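Local coordinates for flavin reductase (Uncultured bacterium, PDB 5CHO), which probably supplies reduced FAD to a partner tryptophan halogenase, as the flavin reductase component of a bacterial two-component system, at residues Asn64-Val69 against Ala145-Ala150; Gln123-Arg126 against Ala130-Ala133; Asp177-Val180 against Gln185-Gly188. All coordinates share one frame; numbering follows the deposited sequence.

Contact 1: residues Asn64-Val69 against Ala145-Ala150. With FAD (flavin-adenine dinucleotide), chain I.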
loop_
_atom_site.group_PDB
_atom_site.type_symbol
_atom_site.label_atom_id
_atom_site.label_comp_id
_atom_site.label_asym_id
_atom_site.label_seq_id
_atom_site.Cartn_x
_atom_site.Cartn_y
_atom_site.Cartn_z
ATOM N N ASN A 64 -3.993 -6.877 0.541
ATOM C CA ASN A 64 -3.701 -5.643 1.265
ATOM C C ASN A 64 -2.617 -4.827 0.558
ATOM O O ASN A 64 -2.175 -3.794 1.063
ATOM C CB ASN A 64 -3.293 -5.949 2.716
ATOM C CG ASN A 64 -1.855 -6.433 2.843
ATOM O OD1 ASN A 64 -1.279 -6.985 1.905
ATOM N ND2 ASN A 64 -1.277 -6.247 4.028
ATOM N N SER A 65 -2.198 -5.298 -0.614
ATOM C CA SER A 65 -1.191 -4.600 -1.406
ATOM C C SER A 65 -1.823 -3.510 -2.269
ATOM O O SER A 65 -1.156 -2.906 -3.110
ATOM C CB SER A 65 -0.430 -5.582 -2.297
ATOM O OG SER A 65 -1.302 -6.193 -3.233
ATOM N N PHE A 66 -3.114 -3.270 -2.060
ATOM C CA PHE A 66 -3.836 -2.255 -2.810
ATOM C C PHE A 66 -3.275 -0.869 -2.506
ATOM O O PHE A 66 -3.054 -0.522 -1.348
ATOM C CB PHE A 66 -5.328 -2.310 -2.482
ATOM C CG PHE A 66 -6.131 -1.206 -3.117
ATOM C CD1 PHE A 66 -6.602 -1.324 -4.411
ATOM C CD2 PHE A 66 -6.414 -0.052 -2.412
ATOM C CE1 PHE A 66 -7.344 -0.308 -4.986
ATOM C CE2 PHE A 66 -7.153 0.966 -2.979
ATOM C CZ PHE A 66 -7.617 0.841 -4.268
ATOM N N THR A 67 -3.044 -0.089 -3.558
ATOM C CA THR A 67 -2.413 1.224 -3.437
ATOM C C THR A 67 -2.918 2.186 -4.509
ATOM O O THR A 67 -2.932 1.860 -5.694
ATOM C CB THR A 67 -0.875 1.111 -3.524
ATOM O OG1 THR A 67 -0.405 0.213 -2.508
ATOM C CG2 THR A 67 -0.215 2.469 -3.330
ATOM N N SER A 68 -3.333 3.372 -4.078
ATOM C CA SER A 68 -3.713 4.433 -5.004
ATOM C C SER A 68 -2.465 4.987 -5.682
ATOM O O SER A 68 -1.492 5.324 -5.009
ATOM C CB SER A 68 -4.455 5.548 -4.272
ATOM O OG SER A 68 -3.745 5.960 -3.116
ATOM N N VAL A 69 -2.498 5.090 -7.009
ATOM C CA VAL A 69 -1.285 5.373 -7.777
ATOM C C VAL A 69 -1.307 6.727 -8.483
ATOM O O VAL A 69 -0.330 7.474 -8.429
ATOM C CB VAL A 69 -1.039 4.295 -8.846
ATOM C CG1 VAL A 69 0.140 4.685 -9.718
ATOM C CG2 VAL A 69 -0.778 2.950 -8.198
ATOM N N ALA A 145 -15.723 0.960 0.528
ATOM C CA ALA A 145 -15.643 1.515 -0.823
ATOM C C ALA A 145 -15.598 0.430 -1.903
ATOM O O ALA A 145 -15.181 -0.698 -1.642
ATOM C CB ALA A 145 -14.421 2.418 -0.941
ATOM N N TRP A 146 -16.028 0.791 -3.111
ATOM C CA TRP A 146 -15.941 -0.084 -4.279
ATOM C C TRP A 146 -15.132 0.552 -5.404
ATOM O O TRP A 146 -15.184 1.765 -5.608
ATOM C CB TRP A 146 -17.336 -0.431 -4.817
ATOM C CG TRP A 146 -18.153 -1.369 -3.974
ATOM C CD1 TRP A 146 -17.712 -2.194 -2.980
ATOM C CD2 TRP A 146 -19.565 -1.589 -4.078
ATOM N NE1 TRP A 146 -18.763 -2.908 -2.455
ATOM C CE2 TRP A 146 -19.913 -2.553 -3.111
ATOM C CE3 TRP A 146 -20.569 -1.059 -4.891
ATOM C CZ2 TRP A 146 -21.222 -2.997 -2.940
ATOM C CZ3 TRP A 146 -21.863 -1.499 -4.719
ATOM C CH2 TRP A 146 -22.180 -2.457 -3.753
ATOM N N PHE A 147 -14.375 -0.275 -6.122
ATOM C CA PHE A 147 -13.707 0.147 -7.349
ATOM C C PHE A 147 -13.918 -0.905 -8.429
ATOM O O PHE A 147 -13.918 -2.100 -8.137
ATOM C CB PHE A 147 -12.198 0.344 -7.162
ATOM C CG PHE A 147 -11.822 1.319 -6.082
ATOM C CD1 PHE A 147 -11.615 2.663 -6.370
ATOM C CD2 PHE A 147 -11.669 0.887 -4.774
ATOM C CE1 PHE A 147 -11.263 3.555 -5.370
ATOM C CE2 PHE A 147 -11.312 1.770 -3.775
ATOM C CZ PHE A 147 -11.113 3.107 -4.072
ATOM N N GLU A 148 -14.103 -0.460 -9.667
ATOM C CA GLU A 148 -13.977 -1.342 -10.825
ATOM C C GLU A 148 -12.826 -0.842 -11.674
ATOM O O GLU A 148 -12.656 0.364 -11.853
ATOM C CB GLU A 148 -15.258 -1.396 -11.660
ATOM C CG GLU A 148 -16.460 -1.979 -10.949
ATOM C CD GLU A 148 -17.673 -2.054 -11.855
ATOM O OE1 GLU A 148 -17.837 -3.084 -12.542
ATOM O OE2 GLU A 148 -18.455 -1.081 -11.892
ATOM N N CYS A 149 -12.045 -1.776 -12.203
ATOM C CA CYS A 149 -10.829 -1.426 -12.915
ATOM C C CYS A 149 -10.658 -2.245 -14.179
ATOM O O CYS A 149 -11.097 -3.391 -14.255
ATOM C CB CYS A 149 -9.615 -1.640 -12.010
ATOM S SG CYS A 149 -9.763 -0.914 -10.362
ATOM N N ALA A 150 -10.017 -1.636 -15.168
ATOM C CA ALA A 150 -9.549 -2.347 -16.343
ATOM C C ALA A 150 -8.046 -2.497 -16.230
ATOM O O ALA A 150 -7.357 -1.548 -15.860
ATOM C CB ALA A 150 -9.919 -1.607 -17.602
HETATM P PA FAD I . -4.314 -19.462 -4.683
HETATM O O1A FAD I . -4.685 -20.364 -5.825
HETATM O O2A FAD I . -5.187 -19.712 -3.517
HETATM O O5B FAD I . -2.781 -19.736 -4.241
HETATM C C5B FAD I . -2.271 -19.038 -3.098
HETATM C C4B FAD I . -0.911 -19.677 -2.633
HETATM O O4B FAD I . -1.136 -20.838 -2.123
HETATM C C3B FAD I . -0.001 -19.899 -3.835
HETATM O O3B FAD I . 1.316 -19.590 -3.525
HETATM C C2B FAD I . -0.135 -21.384 -4.168
HETATM O O2B FAD I . 1.215 -21.957 -4.598
HETATM C C1B FAD I . -0.497 -21.959 -3.077
HETATM N N9A FAD I . -1.475 -22.946 -3.355
HETATM C C8A FAD I . -2.819 -22.833 -3.227
HETATM N N7A FAD I . -3.374 -24.013 -3.603
HETATM C C5A FAD I . -2.371 -24.851 -3.965
HETATM C C6A FAD I . -2.367 -26.157 -4.430
HETATM N N6A FAD I . -3.412 -27.134 -4.696
HETATM N N1A FAD I . -1.195 -26.768 -4.719
HETATM C C2A FAD I . -0.008 -26.101 -4.560
HETATM N N3A FAD I . -0.007 -24.807 -4.109
HETATM C C4A FAD I . -1.193 -24.188 -3.810
HETATM N N1 FAD I . -1.844 -12.412 -1.671
HETATM C C2 FAD I . -1.282 -11.691 -2.812
HETATM O O2 FAD I . -0.892 -12.312 -3.808
HETATM N N3 FAD I . -1.172 -10.237 -2.775
HETATM C C4 FAD I . -1.619 -9.526 -1.621
HETATM O O4 FAD I . -1.533 -8.380 -1.598
HETATM C C4X FAD I . -2.191 -10.277 -0.458
HETATM N N5 FAD I . -2.642 -9.586 0.710
HETATM C C5X FAD I . -3.219 -10.333 1.855
HETATM C C6 FAD I . -3.672 -9.642 3.019
HETATM C C7 FAD I . -4.208 -10.358 4.099
HETATM C C7M FAD I . -4.595 -9.302 5.179
HETATM C C8 FAD I . -4.299 -11.749 4.017
HETATM C C8M FAD I . -4.918 -12.426 5.285
HETATM C C9 FAD I . -3.854 -12.421 2.871
HETATM C C9A FAD I . -3.309 -11.719 1.787
HETATM N N10 FAD I . -2.851 -12.438 0.601
HETATM C C10 FAD I . -2.291 -11.702 -0.515
HETATM C "C1'" FAD I . -2.935 -13.926 0.510
HETATM C "C2'" FAD I . -4.044 -14.341 -0.477
HETATM O "O2'" FAD I . -5.250 -13.761 -0.082
HETATM C "C3'" FAD I . -4.151 -15.847 -0.456
HETATM O "O3'" FAD I . -2.963 -16.399 -0.933
HETATM C "C4'" FAD I . -5.317 -16.318 -1.332
HETATM O "O4'" FAD I . -5.563 -17.642 -1.080
HETATM C "C5'" FAD I . -4.954 -16.149 -2.823
HETATM O "O5'" FAD I . -6.037 -16.597 -3.630
HETATM P P FAD I . -5.742 -17.101 -5.139
HETATM O O1P FAD I . -6.878 -17.976 -5.601
HETATM O O2P FAD I . -5.575 -15.896 -6.073
HETATM O O3P FAD I . -4.413 -17.938 -5.122
#

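Contact 2: residues Gln123-Arg126 against Ala130-Ala133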
loop_
_atom_site.group_PDB
_atom_site.type_symbol
_atom_site.label_atom_id
_atom_site.label_comp_id
_atom_site.label_asym_id
_atom_site.label_seq_id
_atom_site.Cartn_x
_atom_site.Cartn_y
_atom_site.Cartn_z
ATOM N N GLN A 123 -20.984 -18.983 -5.261
ATOM C CA GLN A 123 -20.921 -18.226 -4.010
ATOM C C GLN A 123 -21.066 -16.723 -4.231
ATOM O O GLN A 123 -21.517 -15.996 -3.346
ATOM C CB GLN A 123 -19.613 -18.519 -3.270
ATOM C CG GLN A 123 -18.355 -17.953 -3.914
ATOM C CD GLN A 123 -17.093 -18.468 -3.249
ATOM O OE1 GLN A 123 -16.682 -17.961 -2.205
ATOM N NE2 GLN A 123 -16.488 -19.499 -3.832
ATOM N N PHE A 124 -20.688 -16.266 -5.419
ATOM C CA PHE A 124 -20.740 -14.850 -5.760
ATOM C C PHE A 124 -22.130 -14.441 -6.225
ATOM O O PHE A 124 -22.346 -13.292 -6.603
ATOM C CB PHE A 124 -19.680 -14.549 -6.817
ATOM C CG PHE A 124 -18.301 -14.951 -6.387
ATOM C CD1 PHE A 124 -17.723 -14.360 -5.280
ATOM C CD2 PHE A 124 -17.608 -15.952 -7.047
ATOM C CE1 PHE A 124 -16.465 -14.732 -4.851
ATOM C CE2 PHE A 124 -16.343 -16.330 -6.627
ATOM C CZ PHE A 124 -15.774 -15.719 -5.522
ATOM N N ASP A 125 -23.063 -15.391 -6.190
ATOM C CA ASP A 125 -24.474 -15.111 -6.439
ATOM C C ASP A 125 -25.251 -14.920 -5.134
ATOM O O ASP A 125 -26.426 -14.553 -5.150
ATOM C CB ASP A 125 -25.100 -16.249 -7.247
ATOM C CG ASP A 125 -24.456 -16.420 -8.606
ATOM O OD1 ASP A 125 -23.997 -15.410 -9.178
ATOM O OD2 ASP A 125 -24.405 -17.566 -9.105
ATOM N N ARG A 126 -24.593 -15.166 -4.005
ATOM C CA ARG A 126 -25.230 -15.006 -2.701
ATOM C C ARG A 126 -25.472 -13.528 -2.402
ATOM O O ARG A 126 -24.910 -12.664 -3.070
ATOM C CB ARG A 126 -24.371 -15.671 -1.625
ATOM C CG ARG A 126 -24.265 -17.161 -1.839
ATOM C CD ARG A 126 -23.442 -17.865 -0.793
ATOM N NE ARG A 126 -23.176 -19.229 -1.234
ATOM C CZ ARG A 126 -22.192 -19.995 -0.780
ATOM N NH1 ARG A 126 -21.354 -19.540 0.146
ATOM N NH2 ARG A 126 -22.042 -21.221 -1.263
ATOM N N ALA A 130 -22.602 -7.795 -4.564
ATOM C CA ALA A 130 -23.177 -7.065 -5.684
ATOM C C ALA A 130 -22.298 -7.333 -6.893
ATOM O O ALA A 130 -21.179 -7.820 -6.747
ATOM C CB ALA A 130 -23.252 -5.578 -5.394
ATOM N N ARG A 131 -22.802 -7.027 -8.083
ATOM C CA ARG A 131 -22.017 -7.182 -9.302
ATOM C C ARG A 131 -21.763 -5.818 -9.915
ATOM O O ARG A 131 -22.697 -5.047 -10.126
ATOM C CB ARG A 131 -22.729 -8.083 -10.306
ATOM C CG ARG A 131 -22.866 -9.525 -9.866
ATOM C CD ARG A 131 -21.537 -10.249 -9.937
ATOM N NE ARG A 131 -21.705 -11.682 -9.721
ATOM C CZ ARG A 131 -21.051 -12.631 -10.388
ATOM N NH1 ARG A 131 -20.150 -12.318 -11.313
ATOM N NH2 ARG A 131 -21.292 -13.906 -10.119
ATOM N N GLY A 132 -20.499 -5.526 -10.200
ATOM C CA GLY A 132 -20.135 -4.230 -10.733
ATOM C C GLY A 132 -20.768 -4.042 -12.097
ATOM O O GLY A 132 -20.710 -4.927 -12.952
ATOM N N ALA A 133 -21.374 -2.879 -12.299
ATOM C CA ALA A 133 -22.140 -2.600 -13.509
ATOM C C ALA A 133 -21.277 -2.653 -14.770
ATOM O O ALA A 133 -21.752 -3.054 -15.832
ATOM C CB ALA A 133 -22.821 -1.241 -13.390
#

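Contact 3: residues Asp177-Val180 against Gln185-Gly188. With FAD (flavin-adenine dinucleotide), chain I.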
loop_
_atom_site.group_PDB
_atom_site.type_symbol
_atom_site.label_atom_id
_atom_site.label_comp_id
_atom_site.label_asym_id
_atom_site.label_seq_id
_atom_site.Cartn_x
_atom_site.Cartn_y
_atom_site.Cartn_z
ATOM N N ASP A 177 -16.224 1.654 11.137
ATOM C CA ASP A 177 -14.963 1.055 11.562
ATOM C C ASP A 177 -14.305 0.250 10.453
ATOM O O ASP A 177 -14.962 -0.520 9.754
ATOM C CB ASP A 177 -15.193 0.183 12.794
ATOM C CG ASP A 177 -15.526 1.003 14.022
ATOM O OD1 ASP A 177 -15.897 2.185 13.862
ATOM O OD2 ASP A 177 -15.400 0.472 15.143
ATOM N N ALA A 178 -12.996 0.440 10.307
ATOM C CA ALA A 178 -12.247 -0.135 9.201
ATOM C C ALA A 178 -11.440 -1.349 9.629
ATOM O O ALA A 178 -10.957 -1.425 10.759
ATOM C CB ALA A 178 -11.328 0.916 8.607
ATOM N N LEU A 179 -11.288 -2.292 8.706
ATOM C CA LEU A 179 -10.464 -3.464 8.950
ATOM C C LEU A 179 -9.028 -3.112 8.636
ATOM O O LEU A 179 -8.717 -2.631 7.547
ATOM C CB LEU A 179 -10.924 -4.654 8.111
ATOM C CG LEU A 179 -10.228 -5.979 8.428
ATOM C CD1 LEU A 179 -10.463 -6.375 9.877
ATOM C CD2 LEU A 179 -10.711 -7.082 7.492
ATOM N N VAL A 180 -8.157 -3.359 9.604
ATOM C CA VAL A 180 -6.751 -3.040 9.466
ATOM C C VAL A 180 -5.911 -4.269 9.770
ATOM O O VAL A 180 -6.229 -5.042 10.674
ATOM C CB VAL A 180 -6.380 -1.865 10.392
ATOM C CG1 VAL A 180 -4.873 -1.732 10.554
ATOM C CG2 VAL A 180 -6.984 -0.583 9.838
ATOM N N GLN A 185 -1.751 -9.053 12.749
ATOM C CA GLN A 185 -3.039 -9.104 13.436
ATOM C C GLN A 185 -4.087 -8.327 12.677
ATOM O O GLN A 185 -3.781 -7.319 12.040
ATOM C CB GLN A 185 -2.945 -8.528 14.852
ATOM C CG GLN A 185 -2.049 -9.268 15.824
ATOM C CD GLN A 185 -2.531 -10.675 16.094
ATOM O OE1 GLN A 185 -3.728 -10.902 16.277
ATOM N NE2 GLN A 185 -1.599 -11.618 16.175
ATOM N N PHE A 186 -5.329 -8.794 12.752
ATOM C CA PHE A 186 -6.443 -8.008 12.257
ATOM C C PHE A 186 -6.891 -7.080 13.380
ATOM O O PHE A 186 -6.958 -7.481 14.545
ATOM C CB PHE A 186 -7.587 -8.902 11.769
ATOM C CG PHE A 186 -7.286 -9.600 10.475
ATOM C CD1 PHE A 186 -6.823 -10.904 10.463
ATOM C CD2 PHE A 186 -7.445 -8.938 9.271
ATOM C CE1 PHE A 186 -6.534 -11.538 9.272
ATOM C CE2 PHE A 186 -7.160 -9.566 8.076
ATOM C CZ PHE A 186 -6.704 -10.870 8.076
ATOM N N ARG A 187 -7.196 -5.839 13.016
ATOM C CA ARG A 187 -7.578 -4.818 13.981
ATOM C C ARG A 187 -8.748 -4.029 13.451
ATOM O O ARG A 187 -8.990 -3.979 12.243
ATOM C CB ARG A 187 -6.418 -3.863 14.295
ATOM C CG ARG A 187 -5.196 -4.566 14.819
ATOM C CD ARG A 187 -5.415 -5.040 16.251
ATOM N NE ARG A 187 -4.283 -5.824 16.734
ATOM C CZ ARG A 187 -3.219 -5.347 17.369
ATOM N NH1 ARG A 187 -3.145 -4.077 17.739
ATOM N NH2 ARG A 187 -2.244 -6.182 17.692
ATOM N N GLY A 188 -9.485 -3.435 14.379
ATOM C CA GLY A 188 -10.559 -2.532 14.034
ATOM C C GLY A 188 -10.081 -1.114 14.253
ATOM O O GLY A 188 -9.575 -0.779 15.323
HETATM P PA FAD I . -4.314 -19.462 -4.683
HETATM O O1A FAD I . -4.685 -20.364 -5.825
HETATM O O2A FAD I . -5.187 -19.712 -3.517
HETATM O O5B FAD I . -2.781 -19.736 -4.241
HETATM C C5B FAD I . -2.271 -19.038 -3.098
HETATM C C4B FAD I . -0.911 -19.677 -2.633
HETATM O O4B FAD I . -1.136 -20.838 -2.123
HETATM C C3B FAD I . -0.001 -19.899 -3.835
HETATM O O3B FAD I . 1.316 -19.590 -3.525
HETATM C C2B FAD I . -0.135 -21.384 -4.168
HETATM O O2B FAD I . 1.215 -21.957 -4.598
HETATM C C1B FAD I . -0.497 -21.959 -3.077
HETATM N N9A FAD I . -1.475 -22.946 -3.355
HETATM C C8A FAD I . -2.819 -22.833 -3.227
HETATM N N7A FAD I . -3.374 -24.013 -3.603
HETATM C C5A FAD I . -2.371 -24.851 -3.965
HETATM C C6A FAD I . -2.367 -26.157 -4.430
HETATM N N6A FAD I . -3.412 -27.134 -4.696
HETATM N N1A FAD I . -1.195 -26.768 -4.719
HETATM C C2A FAD I . -0.008 -26.101 -4.560
HETATM N N3A FAD I . -0.007 -24.807 -4.109
HETATM C C4A FAD I . -1.193 -24.188 -3.810
HETATM N N1 FAD I . -1.844 -12.412 -1.671
HETATM C C2 FAD I . -1.282 -11.691 -2.812
HETATM O O2 FAD I . -0.892 -12.312 -3.808
HETATM N N3 FAD I . -1.172 -10.237 -2.775
HETATM C C4 FAD I . -1.619 -9.526 -1.621
HETATM O O4 FAD I . -1.533 -8.380 -1.598
HETATM C C4X FAD I . -2.191 -10.277 -0.458
HETATM N N5 FAD I . -2.642 -9.586 0.710
HETATM C C5X FAD I . -3.219 -10.333 1.855
HETATM C C6 FAD I . -3.672 -9.642 3.019
HETATM C C7 FAD I . -4.208 -10.358 4.099
HETATM C C7M FAD I . -4.595 -9.302 5.179
HETATM C C8 FAD I . -4.299 -11.749 4.017
HETATM C C8M FAD I . -4.918 -12.426 5.285
HETATM C C9 FAD I . -3.854 -12.421 2.871
HETATM C C9A FAD I . -3.309 -11.719 1.787
HETATM N N10 FAD I . -2.851 -12.438 0.601
HETATM C C10 FAD I . -2.291 -11.702 -0.515
HETATM C "C1'" FAD I . -2.935 -13.926 0.510
HETATM C "C2'" FAD I . -4.044 -14.341 -0.477
HETATM O "O2'" FAD I . -5.250 -13.761 -0.082
HETATM C "C3'" FAD I . -4.151 -15.847 -0.456
HETATM O "O3'" FAD I . -2.963 -16.399 -0.933
HETATM C "C4'" FAD I . -5.317 -16.318 -1.332
HETATM O "O4'" FAD I . -5.563 -17.642 -1.080
HETATM C "C5'" FAD I . -4.954 -16.149 -2.823
HETATM O "O5'" FAD I . -6.037 -16.597 -3.630
HETATM P P FAD I . -5.742 -17.101 -5.139
HETATM O O1P FAD I . -6.878 -17.976 -5.601
HETATM O O2P FAD I . -5.575 -15.896 -6.073
HETATM O O3P FAD I . -4.413 -17.938 -5.122
#

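Contact 1: residues Asn64-Val69 against Ala145-Ala150
Phe-66 and Phe-147 make the apolar contact: CZ of Phe-66 stands 3.8 Å from CE2 of Phe-147, over one face of that ring and offset toward its rim. The planes are inclined at 37°, an oblique pairing, and the side chains cross at about a right angle. CG of Phe-66 lies opposite its backbone N (chi1 174°), which carries the ring away from the flavin-binding loop into the interior.

Polar bonds from the same segment grip FAD. Asn-64 N donates to flavin N5 at 3.0 Å, Ser-65 N reaches FAD O4 in a weak bond of 3.3 Å, and Ser-65 OG lies 2.7 Å from FAD O4. Asn-64 CB packs against FAD C6 at 3.7 Å. A glycine in place of Asn-64 would probably leave that edge of the flavin without its packing partner and free the backbone N-H that holds N5 to shift.

Phe-66 packs on Ile-76 and Val-78 of strand 74-81 and Val-98 of strand 95-100, and meets Phe-44 of the second subunit edge-to-face. Phe-147 touches Val-100 of strand 95-100, Ala-170 of strand 160-172 and Ile-40 of the second subunit, placing the pair in the barrel core near the dimer interface.

Contact 2: residues Gln123-Arg126 against Ala130-Ala133
Asp-125 OD1 receives NH2 of Arg-131 at 3.2 Å, a salt bridge that is also a hydrogen bond. The bond is bent, with an N-H...O angle of 140°. NH2 comes to the syn side of the carboxylate but 33° out of its plane, while OD1 sits near the guanidinium edge, somewhat tilted from that plane. The two flat groups are only 20° apart, yet a single oxygen and a single nitrogen make the bond.

The arginine chain bends at chi2, which swings the guanidinium back toward the 3-10 turn. On the way its NE passes 3.6 Å from the backbone Phe-124 O, and NH2 lies 3.7 Å from Phe-124 CB, so the guanidinium rests against the backbone and the root of the aromatic side chain. NH1 has a separate partner, the carbonyl O of Gly-136, which fixes the rotation of the group from its other terminal nitrogen.

Phe-124 turns its ring to other neighbours. CG of Gln-123 lies 3.6 Å above the centre of one face, and Trp-129 meets the ring edge-to-face.

Within the turn, Arg-126 N donates to Gln-123 O at 3.3 Å, the i+3 to i bond expected of a 3-10 turn. The salt bridge ties this turn to the edge of the short two-stranded antiparallel sheet of strands 129-131 and 138-140, a local surface link closing the short loop between them.

Contact 3: residues Asp177-Val180 against Gln185-Gly188
Phe-186 and Leu-179 touch across two strands of a hairpin, beside the flavin. From CB, which rises from strand 185-188, the phenylalanine takes a first torsion of -73°, CG lying opposite the carbonyl carbon. CD2 then meets the leucine, 4.0 Å from Leu-179 CD1, the two side chains running obliquely to each other. Further out, CE2 approaches methyl C7M of FAD, and at the tip CZ comes 3.7 Å from methyl C8M of FAD. That methyl lies near the plane of the ring, at its edge: the phenylalanine borders the dimethylbenzene end of the flavin without stacking on it. Leu-179 has CG opposite its backbone N (chi1 -173°), an orientation that lets CD1 also reach Arg-187 O at 3.7 Å.

The backbones pair antiparallel. Val-180 and Arg-187 form the hydrogen-bonded pair: Val-180 N donates to Arg-187 O at 2.8 Å, and Arg-187 N returns a bond to Val-180 O at 2.7 Å, in the carbonyl plane. Leu-179 and Gly-188 are the adjoining non-hydrogen-bonded pair. CA-H...O contacts add to the pairing, Phe-186 CA lying 3.4 Å from Val-180 O and Gly-188 CA 3.5 Å from Ala-178 O.

Strand 178-182 of this hairpin joins the large sheet through strand 46-53. Helix 106-111 lies against Leu-179 and Phe-186, Gln-106 touching each, Ala-109 on Leu-179 and Leu-110 on Phe-186, whereas Val-180 touches Ala-45 of the second subunit and Arg-187 touches Pro-190 of that subunit.

In the fold
Contact 1 is the buried one, a purely apolar meeting of two aromatic rings, whereas contacts 2 and 3 are both partly buried and peripheral, contact 2 held by charge, contact 3 mainly by backbone pairing. Contacts 1 and 3 both reach the large antiparallel sheet, FAD and the second subunit, but at different parts of the flavin: 64-69 binds the N5 and O4 side, while Phe-186 borders the methyl end. Their centres lie 18 Å apart. Contact 2 belongs to the small two-stranded sheet and leaves the other subunit alone. It touches contact 1 through the 145-150 strand, where Trp-146 packs on Ala-130, so the small sheet leans on a strand of the large one.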